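Local atomic coordinates of pyridoxamine 5'-phosphate oxidase-related, FMN-binding (Mycobacterium smegmatis, PDB entry 3F7E), a protein that probably acts as an oxidoreductase that uses coenzyme F420 to reduce carbon-carbon double bonds, with aflatoxins among its likely substrates. Residues Val2-Arg14 and Asp71-Val83. Sequence-based numbering, arbitrary orientation. Where two conformers were deposited one is given.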
ATOM      1  N   VAL A   2      21.088   3.669  -3.926  1.00 24.09           N
ATOM      2  CA  VAL A   2      20.077   4.252  -4.850  1.00 23.70           C
ATOM      3  C   VAL A   2      19.601   5.603  -4.316  1.00 22.77           C
ATOM      4  O   VAL A   2      19.156   5.704  -3.176  1.00 23.29           O
ATOM      5  CB  VAL A   2      18.871   3.300  -5.022  1.00 23.83           C
ATOM      6  CG1 VAL A   2      18.172   3.080  -3.703  1.00 26.19           C
ATOM      7  CG2 VAL A   2      17.897   3.841  -6.061  1.00 24.09           C
ATOM      8  N   ALA A   3      19.689   6.643  -5.136  1.00 22.26           N
ATOM      9  CA  ALA A   3      19.338   7.985  -4.665  1.00 21.32           C
ATOM     10  C   ALA A   3      17.823   8.234  -4.661  1.00 20.34           C
ATOM     11  O   ALA A   3      17.151   7.854  -5.623  1.00 20.88           O
ATOM     12  CB  ALA A   3      20.060   9.034  -5.497  1.00 21.85           C
ATOM     13  N   VAL A   4      17.304   8.844  -3.575  1.00 19.66           N
ATOM     14  CA  VAL A   4      15.919   9.409  -3.516  1.00 18.70           C
ATOM     15  C   VAL A   4      15.896  10.399  -4.680  1.00 17.96           C
ATOM     16  O   VAL A   4      16.717  11.321  -4.691  1.00 17.91           O
ATOM     17  CB  VAL A   4      15.569   9.968  -2.141  1.00 18.72           C
ATOM     18  CG1 VAL A   4      14.078  10.235  -2.072  1.00 18.79           C
ATOM     19  CG2 VAL A   4      15.946   8.955  -1.065  1.00 18.67           C
ATOM     20  N   PRO A   5      14.845  10.398  -5.508  1.00 17.84           N
ATOM     21  CA  PRO A   5      14.472  11.595  -6.275  1.00 18.01           C
ATOM     22  C   PRO A   5      14.343  12.959  -5.644  1.00 18.55           C
ATOM     23  O   PRO A   5      13.948  13.048  -4.496  1.00 18.50           O
ATOM     24  CB  PRO A   5      13.092  11.237  -6.882  1.00 17.98           C
ATOM     25  CG  PRO A   5      12.905   9.788  -6.684  1.00 18.37           C
ATOM     26  CD  PRO A   5      13.812   9.353  -5.584  1.00 18.18           C
ATOM     27  N   GLU A   6      14.731  14.012  -6.370  1.00 20.72           N
ATOM     28  CA  GLU A   6      15.583  15.053  -5.837  1.00 22.21           C
ATOM     29  C   GLU A   6      14.348  15.780  -5.277  1.00 22.59           C
ATOM     30  O   GLU A   6      13.355  15.960  -5.996  1.00 23.26           O
ATOM     31  CB  GLU A   6      16.186  15.865  -7.004  1.00 23.00           C
ATOM     32  CG  GLU A   6      16.974  17.155  -6.683  1.00 26.23           C
ATOM     33  CD  GLU A   6      17.673  17.734  -7.941  1.00 33.71           C
ATOM     34  OE1 GLU A   6      18.700  18.442  -7.814  1.00 33.39           O
ATOM     35  OE2 GLU A   6      17.204  17.474  -9.071  1.00 32.61           O
ATOM     36  N   GLY A   7      14.356  16.109  -3.996  1.00 22.22           N
ATOM     37  CA  GLY A   7      13.212  16.797  -3.394  1.00 22.35           C
ATOM     38  C   GLY A   7      12.019  15.975  -2.908  1.00 21.97           C
ATOM     39  O   GLY A   7      10.993  16.563  -2.541  1.00 23.46           O
ATOM     40  N   TYR A   8      12.139  14.643  -2.888  1.00 20.00           N
ATOM     41  CA  TYR A   8      11.076  13.745  -2.402  1.00 18.38           C
ATOM     42  C   TYR A   8      11.443  13.028  -1.100  1.00 17.88           C
ATOM     43  O   TYR A   8      10.584  12.369  -0.476  1.00 17.26           O
ATOM     44  CB  TYR A   8      10.681  12.734  -3.493  1.00 18.27           C
ATOM     45  CG  TYR A   8       9.812  13.330  -4.575  1.00 19.04           C
ATOM     46  CD1 TYR A   8      10.377  14.081  -5.598  1.00 19.55           C
ATOM     47  CD2 TYR A   8       8.420  13.152  -4.575  1.00 19.68           C
ATOM     48  CE1 TYR A   8       9.597  14.646  -6.591  1.00 21.26           C
ATOM     49  CE2 TYR A   8       7.628  13.723  -5.586  1.00 22.45           C
ATOM     50  CZ  TYR A   8       8.231  14.465  -6.586  1.00 23.70           C
ATOM     51  OH  TYR A   8       7.506  15.045  -7.613  1.00 27.33           O
ATOM     52  N   GLU A   9      12.693  13.154  -0.678  1.00 18.90           N
ATOM     53  CA  GLU A   9      13.125  12.578   0.575  1.00 18.98           C
ATOM     54  C   GLU A   9      12.303  13.143   1.738  1.00 17.95           C
ATOM     55  O   GLU A   9      12.125  12.473   2.750  1.00 16.87           O
ATOM     56  CB  GLU A   9      14.626  12.781   0.805  1.00 19.81           C
ATOM     57  CG  GLU A   9      15.180  11.934   1.927  1.00 20.61           C
ATOM     58  CD  GLU A   9      16.696  11.795   1.969  1.00 21.19           C
ATOM     59  OE1 GLU A   9      17.171  11.205   2.935  1.00 21.64           O
ATOM     60  OE2 GLU A   9      17.406  12.319   1.074  1.00 24.17           O
ATOM     61  N   SER A  10      11.799  14.366   1.563  0.70 17.40           N
ATOM     62  CA  SER A  10      10.939  14.996   2.545  0.70 17.41           C
ATOM     63  C   SER A  10       9.741  14.133   2.952  0.70 16.03           C
ATOM     64  O   SER A  10       9.324  14.188   4.117  0.70 16.67           O
ATOM     65  CB  SER A  10      10.459  16.340   2.007  0.70 17.54           C
ATOM     66  OG  SER A  10       9.984  16.200   0.683  0.70 19.99           O
ATOM     67  N   LEU A  11       9.183  13.358   2.009  1.00 15.52           N
ATOM     68  CA  LEU A  11       8.037  12.477   2.286  1.00 14.76           C
ATOM     69  C   LEU A  11       8.450  11.397   3.259  1.00 13.64           C
ATOM     70  O   LEU A  11       7.670  11.045   4.129  1.00 15.71           O
ATOM     71  CB  LEU A  11       7.425  11.853   1.016  1.00 14.53           C
ATOM     72  CG  LEU A  11       6.504  12.742   0.185  1.00 14.83           C
ATOM     73  CD1 LEU A  11       6.201  12.061  -1.129  1.00 16.84           C
ATOM     74  CD2 LEU A  11       5.223  13.041   0.971  1.00 15.06           C
ATOM     75  N   LEU A  12       9.688  10.914   3.157  1.00 11.15           N
ATOM     76  CA  LEU A  12      10.170   9.874   4.055  1.00  9.58           C
ATOM     77  C   LEU A  12      10.532  10.413   5.421  1.00  9.30           C
ATOM     78  O   LEU A  12      10.665   9.640   6.362  1.00 10.38           O
ATOM     79  CB  LEU A  12      11.371   9.163   3.456  1.00  9.52           C
ATOM     80  CG  LEU A  12      11.099   8.446   2.136  1.00 10.05           C
ATOM     81  CD1 LEU A  12      12.392   7.808   1.636  1.00 13.53           C
ATOM     82  CD2 LEU A  12      10.005   7.363   2.280  1.00 11.88           C
ATOM     83  N   GLU A  13      10.741  11.735   5.523  1.00  9.26           N
ATOM     84  CA  GLU A  13      11.050  12.350   6.819  1.00 10.73           C
ATOM     85  C   GLU A  13       9.829  12.692   7.668  1.00 10.88           C
ATOM     86  O   GLU A  13       9.933  13.045   8.848  1.00 13.75           O
ATOM     87  CB  GLU A  13      11.913  13.603   6.601  1.00 11.74           C
ATOM     88  CG  GLU A  13      13.318  13.216   6.101  1.00 15.19           C
ATOM     89  CD  GLU A  13      14.229  14.410   5.834  1.00 21.54           C
ATOM     90  OE1 GLU A  13      13.760  15.551   5.895  1.00 24.12           O
ATOM     91  OE2 GLU A  13      15.428  14.206   5.552  1.00 23.62           O
ATOM     92  N   ARG A  14       8.665  12.606   7.046  1.00  9.92           N
ATOM     93  CA  ARG A  14       7.418  12.971   7.697  1.00  9.51           C
ATOM     94  C   ARG A  14       6.757  11.774   8.382  1.00  9.08           C
ATOM     95  O   ARG A  14       6.928  10.618   7.936  1.00  9.82           O
ATOM     96  CB  ARG A  14       6.460  13.586   6.674  1.00  9.55           C
ATOM     97  CG  ARG A  14       6.952  14.958   6.185  1.00 10.24           C
ATOM     98  CD  ARG A  14       6.166  15.472   5.003  1.00 10.51           C
ATOM     99  NE  ARG A  14       4.752  15.688   5.315  1.00 10.70           N
ATOM    100  CZ  ARG A  14       3.819  16.016   4.418  1.00  9.85           C
ATOM    101  NH1 ARG A  14       2.542  16.169   4.787  1.00 10.71           N
ATOM    102  NH2 ARG A  14       4.156  16.190   3.143  1.00 10.48           N
ATOM    103  N   ASP A  71      -2.455  15.606   1.791  1.00  9.74           N
ATOM    104  CA  ASP A  71      -3.224  16.777   1.363  1.00 10.68           C
ATOM    105  C   ASP A  71      -3.162  17.031  -0.139  1.00 12.14           C
ATOM    106  O   ASP A  71      -4.077  17.639  -0.717  1.00 13.67           O
ATOM    107  CB  ASP A  71      -2.788  18.004   2.176  1.00 11.33           C
ATOM    108  CG  ASP A  71      -2.772  17.711   3.682  1.00 11.29           C
ATOM    109  OD1 ASP A  71      -3.788  17.216   4.187  1.00 12.93           O
ATOM    110  OD2 ASP A  71      -1.738  17.923   4.363  1.00 13.19           O
ATOM    111  N   ASN A  72      -2.071  16.598  -0.768  1.00 13.40           N
ATOM    112  CA  ASN A  72      -2.001  16.609  -2.237  1.00 14.68           C
ATOM    113  C   ASN A  72      -1.641  15.258  -2.799  1.00 15.04           C
ATOM    114  O   ASN A  72      -0.452  14.894  -2.812  1.00 15.54           O
ATOM    115  CB  ASN A  72      -0.986  17.590  -2.782  1.00 15.12           C
ATOM    116  CG  ASN A  72      -0.871  17.517  -4.317  1.00 13.94           C
ATOM    117  OD1 ASN A  72      -1.701  16.881  -5.017  1.00 17.56           O
ATOM    118  ND2 ASN A  72       0.145  18.122  -4.843  1.00 16.51           N
ATOM    119  N   PRO A  73      -2.647  14.526  -3.296  1.00 17.03           N
ATOM    120  CA  PRO A  73      -2.406  13.142  -3.711  1.00 17.41           C
ATOM    121  C   PRO A  73      -1.524  12.996  -4.953  1.00 17.49           C
ATOM    122  O   PRO A  73      -1.055  11.894  -5.253  1.00 17.98           O
ATOM    123  CB  PRO A  73      -3.811  12.604  -3.989  1.00 18.37           C
ATOM    124  CG  PRO A  73      -4.654  13.798  -4.221  1.00 18.75           C
ATOM    125  CD  PRO A  73      -4.056  14.927  -3.464  1.00 17.80           C
ATOM    126  N   TYR A  74      -1.267  14.093  -5.653  1.00 17.69           N
ATOM    127  CA  TYR A  74      -0.358  14.056  -6.794  1.00 18.56           C
ATOM    128  C   TYR A  74       1.120  14.004  -6.363  1.00 16.79           C
ATOM    129  O   TYR A  74       1.996  13.728  -7.185  1.00 17.81           O
ATOM    130  CB  TYR A  74      -0.656  15.210  -7.751  1.00 19.85           C
ATOM    131  CG  TYR A  74      -1.975  15.057  -8.499  1.00 24.47           C
ATOM    132  CD1 TYR A  74      -3.205  15.303  -7.869  1.00 27.55           C
ATOM    133  CD2 TYR A  74      -1.989  14.679  -9.844  1.00 28.54           C
ATOM    134  CE1 TYR A  74      -4.417  15.162  -8.565  1.00 29.57           C
ATOM    135  CE2 TYR A  74      -3.185  14.542 -10.545  1.00 30.64           C
ATOM    136  CZ  TYR A  74      -4.391  14.783  -9.907  1.00 31.65           C
ATOM    137  OH  TYR A  74      -5.565  14.634 -10.622  1.00 34.31           O
ATOM    138  N   ARG A  75       1.386  14.234  -5.078  1.00 15.25           N
ATOM    139  CA  ARG A  75       2.736  14.114  -4.514  1.00 12.96           C
ATOM    140  C   ARG A  75       2.854  12.777  -3.750  1.00 11.18           C
ATOM    141  O   ARG A  75       2.164  12.591  -2.738  1.00 10.71           O
ATOM    142  CB  ARG A  75       2.956  15.262  -3.559  1.00 14.39           C
ATOM    143  CG  ARG A  75       4.269  15.182  -2.943  1.00 13.01           C
ATOM    144  CD  ARG A  75       4.583  16.483  -2.293  1.00 15.65           C
ATOM    145  NE  ARG A  75       5.901  16.442  -1.686  1.00 15.94           N
ATOM    146  CZ  ARG A  75       7.049  16.653  -2.335  1.00 15.41           C
ATOM    147  NH1 ARG A  75       7.062  16.987  -3.623  1.00 19.29           N
ATOM    148  NH2 ARG A  75       8.205  16.571  -1.682  1.00 17.22           N
ATOM    149  N   TYR A  76       3.727  11.858  -4.207  1.00 10.29           N
ATOM    150  CA  TYR A  76       3.789  10.526  -3.625  1.00  9.07           C
ATOM    151  C   TYR A  76       5.154   9.910  -3.871  1.00  9.00           C
ATOM    152  O   TYR A  76       5.929  10.411  -4.734  1.00  9.40           O
ATOM    153  CB  TYR A  76       2.692   9.637  -4.215  1.00 10.01           C
ATOM    154  CG  TYR A  76       2.808   9.380  -5.687  1.00 11.35           C
ATOM    155  CD1 TYR A  76       3.665   8.388  -6.176  1.00 10.63           C
ATOM    156  CD2 TYR A  76       2.015  10.080  -6.599  1.00 13.97           C
ATOM    157  CE1 TYR A  76       3.762   8.119  -7.537  1.00 12.95           C
ATOM    158  CE2 TYR A  76       2.108   9.816  -7.975  1.00 15.39           C
ATOM    159  CZ  TYR A  76       2.976   8.827  -8.418  1.00 13.91           C
ATOM    160  OH  TYR A  76       3.051   8.560  -9.764  1.00 16.98           O
ATOM    161  N   LEU A  77       5.417   8.775  -3.203  1.00  9.61           N
ATOM    162  CA  LEU A  77       6.747   8.126  -3.382  1.00  7.09           C
ATOM    163  C   LEU A  77       6.506   6.644  -3.176  1.00  8.27           C
ATOM    164  O   LEU A  77       5.946   6.228  -2.149  1.00  9.01           O
ATOM    165  CB  LEU A  77       7.818   8.649  -2.427  1.00  8.46           C
ATOM    166  CG  LEU A  77       9.233   8.113  -2.644  1.00  9.13           C
ATOM    167  CD1 LEU A  77       9.775   8.566  -4.005  1.00  9.64           C
ATOM    168  CD2 LEU A  77      10.170   8.600  -1.566  1.00 10.36           C
ATOM    169  N   GLU A  78       6.980   5.870  -4.158  1.00  8.00           N
ATOM    170  CA  GLU A  78       6.958   4.406  -4.120  1.00  8.06           C
ATOM    171  C   GLU A  78       8.384   3.912  -3.983  1.00  8.07           C
ATOM    172  O   GLU A  78       9.236   4.253  -4.809  1.00  8.61           O
ATOM    173  CB  GLU A  78       6.337   3.853  -5.414  1.00  9.23           C
ATOM    174  CG  GLU A  78       4.910   4.314  -5.640  1.00  9.45           C
ATOM    175  CD  GLU A  78       4.448   4.140  -7.051  1.00 11.63           C
ATOM    176  OE1 GLU A  78       5.180   3.504  -7.835  1.00 13.88           O
ATOM    177  OE2 GLU A  78       3.342   4.636  -7.397  1.00 12.93           O
ATOM    178  N   VAL A  79       8.647   3.110  -2.945  1.00  7.96           N
ATOM    179  CA  VAL A  79       9.996   2.609  -2.654  1.00  8.77           C
ATOM    180  C   VAL A  79      10.026   1.092  -2.765  1.00  8.70           C
ATOM    181  O   VAL A  79       9.379   0.431  -1.989  1.00 11.90           O
ATOM    182  CB  VAL A  79      10.444   2.976  -1.210  1.00  9.38           C
ATOM    183  CG1 VAL A  79      11.927   2.592  -0.961  1.00 10.88           C
ATOM    184  CG2 VAL A  79      10.229   4.486  -0.912  1.00 11.05           C
ATOM    185  N   ARG A  80      10.788   0.525  -3.689  1.00  7.05           N
ATOM    186  CA  ARG A  80      10.999  -0.942  -3.690  1.00  7.04           C
ATOM    187  C   ARG A  80      12.320  -1.215  -2.977  1.00  7.22           C
ATOM    188  O   ARG A  80      13.215  -0.359  -2.984  1.00  8.17           O
ATOM    189  CB  ARG A  80      10.987  -1.488  -5.112  1.00  8.04           C
ATOM    190  CG  ARG A  80       9.598  -1.421  -5.753  1.00  8.43           C
ATOM    191  CD  ARG A  80       9.677  -1.290  -7.264  1.00 10.79           C
ATOM    192  NE  ARG A  80      10.430  -2.396  -7.828  1.00 10.52           N
ATOM    193  CZ  ARG A  80      11.179  -2.305  -8.930  1.00  9.83           C
ATOM    194  NH1 ARG A  80      11.854  -3.376  -9.340  1.00 12.27           N
ATOM    195  NH2 ARG A  80      11.280  -1.147  -9.618  1.00 10.99           N
ATOM    196  N   GLY A  81      12.451  -2.367  -2.335  1.00  6.57           N
ATOM    197  CA  GLY A  81      13.706  -2.629  -1.630  1.00  7.69           C
ATOM    198  C   GLY A  81      13.774  -4.063  -1.162  1.00  6.91           C
ATOM    199  O   GLY A  81      12.903  -4.891  -1.478  1.00  7.69           O
ATOM    200  N   LEU A  82      14.841  -4.351  -0.426  1.00  7.05           N
ATOM    201  CA  LEU A  82      15.088  -5.680   0.110  1.00  7.15           C
ATOM    202  C   LEU A  82      15.281  -5.622   1.611  1.00  6.71           C
ATOM    203  O   LEU A  82      15.997  -4.729   2.131  1.00  7.75           O
ATOM    204  CB  LEU A  82      16.356  -6.269  -0.526  1.00  8.64           C
ATOM    205  CG  LEU A  82      16.290  -6.593  -2.026  1.00 10.42           C
ATOM    206  CD1 LEU A  82      17.663  -6.885  -2.590  1.00 13.77           C
ATOM    207  CD2 LEU A  82      15.354  -7.755  -2.320  1.00 13.59           C
ATOM    208  N   VAL A  83      14.680  -6.576   2.331  1.00  6.94           N
ATOM    209  CA  VAL A  83      14.980  -6.725   3.752  1.00  7.13           C
ATOM    210  C   VAL A  83      16.415  -7.218   3.865  1.00  7.63           C
ATOM    211  O   VAL A  83      16.782  -8.281   3.324  1.00  9.21           O
ATOM    212  CB  VAL A  83      14.019  -7.731   4.419  1.00  7.55           C
ATOM    213  CG1 VAL A  83      14.448  -8.012   5.860  1.00  8.56           C
ATOM    214  CG2 VAL A  83      12.588  -7.203   4.341  1.00  7.89           C
TER
HETATM  215  O   HOH W   1       6.971  16.424   1.490  1.00  6.97           O
HETATM  216  O   HOH W   2       0.759  17.728   3.175  1.00 10.72           O
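R75 lays its guanidinium over one face of the Y8 ring: the two planes are 20° apart, and CZ of R75 stands 4.7 Å from the ring centroid, 24° off the normal, which meets the definition of a cation-pi stack. The overlap is offset, since NH1 of R75 sits toward the rim, 3.9 Å from CE2 of Y8. With CG anti to the backbone N (chi1 179°) and the chain extended as far as NE, the arginine spans from the turn that leads into strand 76-83 to the loop before helix 9-13. There its NH2 donates to G7 O at 2.9 Å, a bond lying in both the carbonyl and the guanidinium planes; stack and bond together fix the rotation of the group. A water that accepts from R14 NH2 also receives a weak bond from NE of R75. A second water joins R14 NH1 to D71 OD2.

Beyond the polar end, L77 points at 2-14. Its CD2 lies 3.8 Å from CG of L12, the two side chains crossing at about a right angle, while V4, P5 and Y8 border its methyl groups. CD1 of L11 presses on the strand backbone itself, 3.6 Å from C of Y76.

The short, weakly bonded helix 9-13 packs nearly perpendicular across strand 76-83, their axes 8.5 Å apart. In the antiparallel sheet of this split beta-barrel of the FMN-binding clan, that strand lies between 62-68 and 116-127; L12 also reaches M65 of the former, and P5 meets F126 of the latter on the other flank.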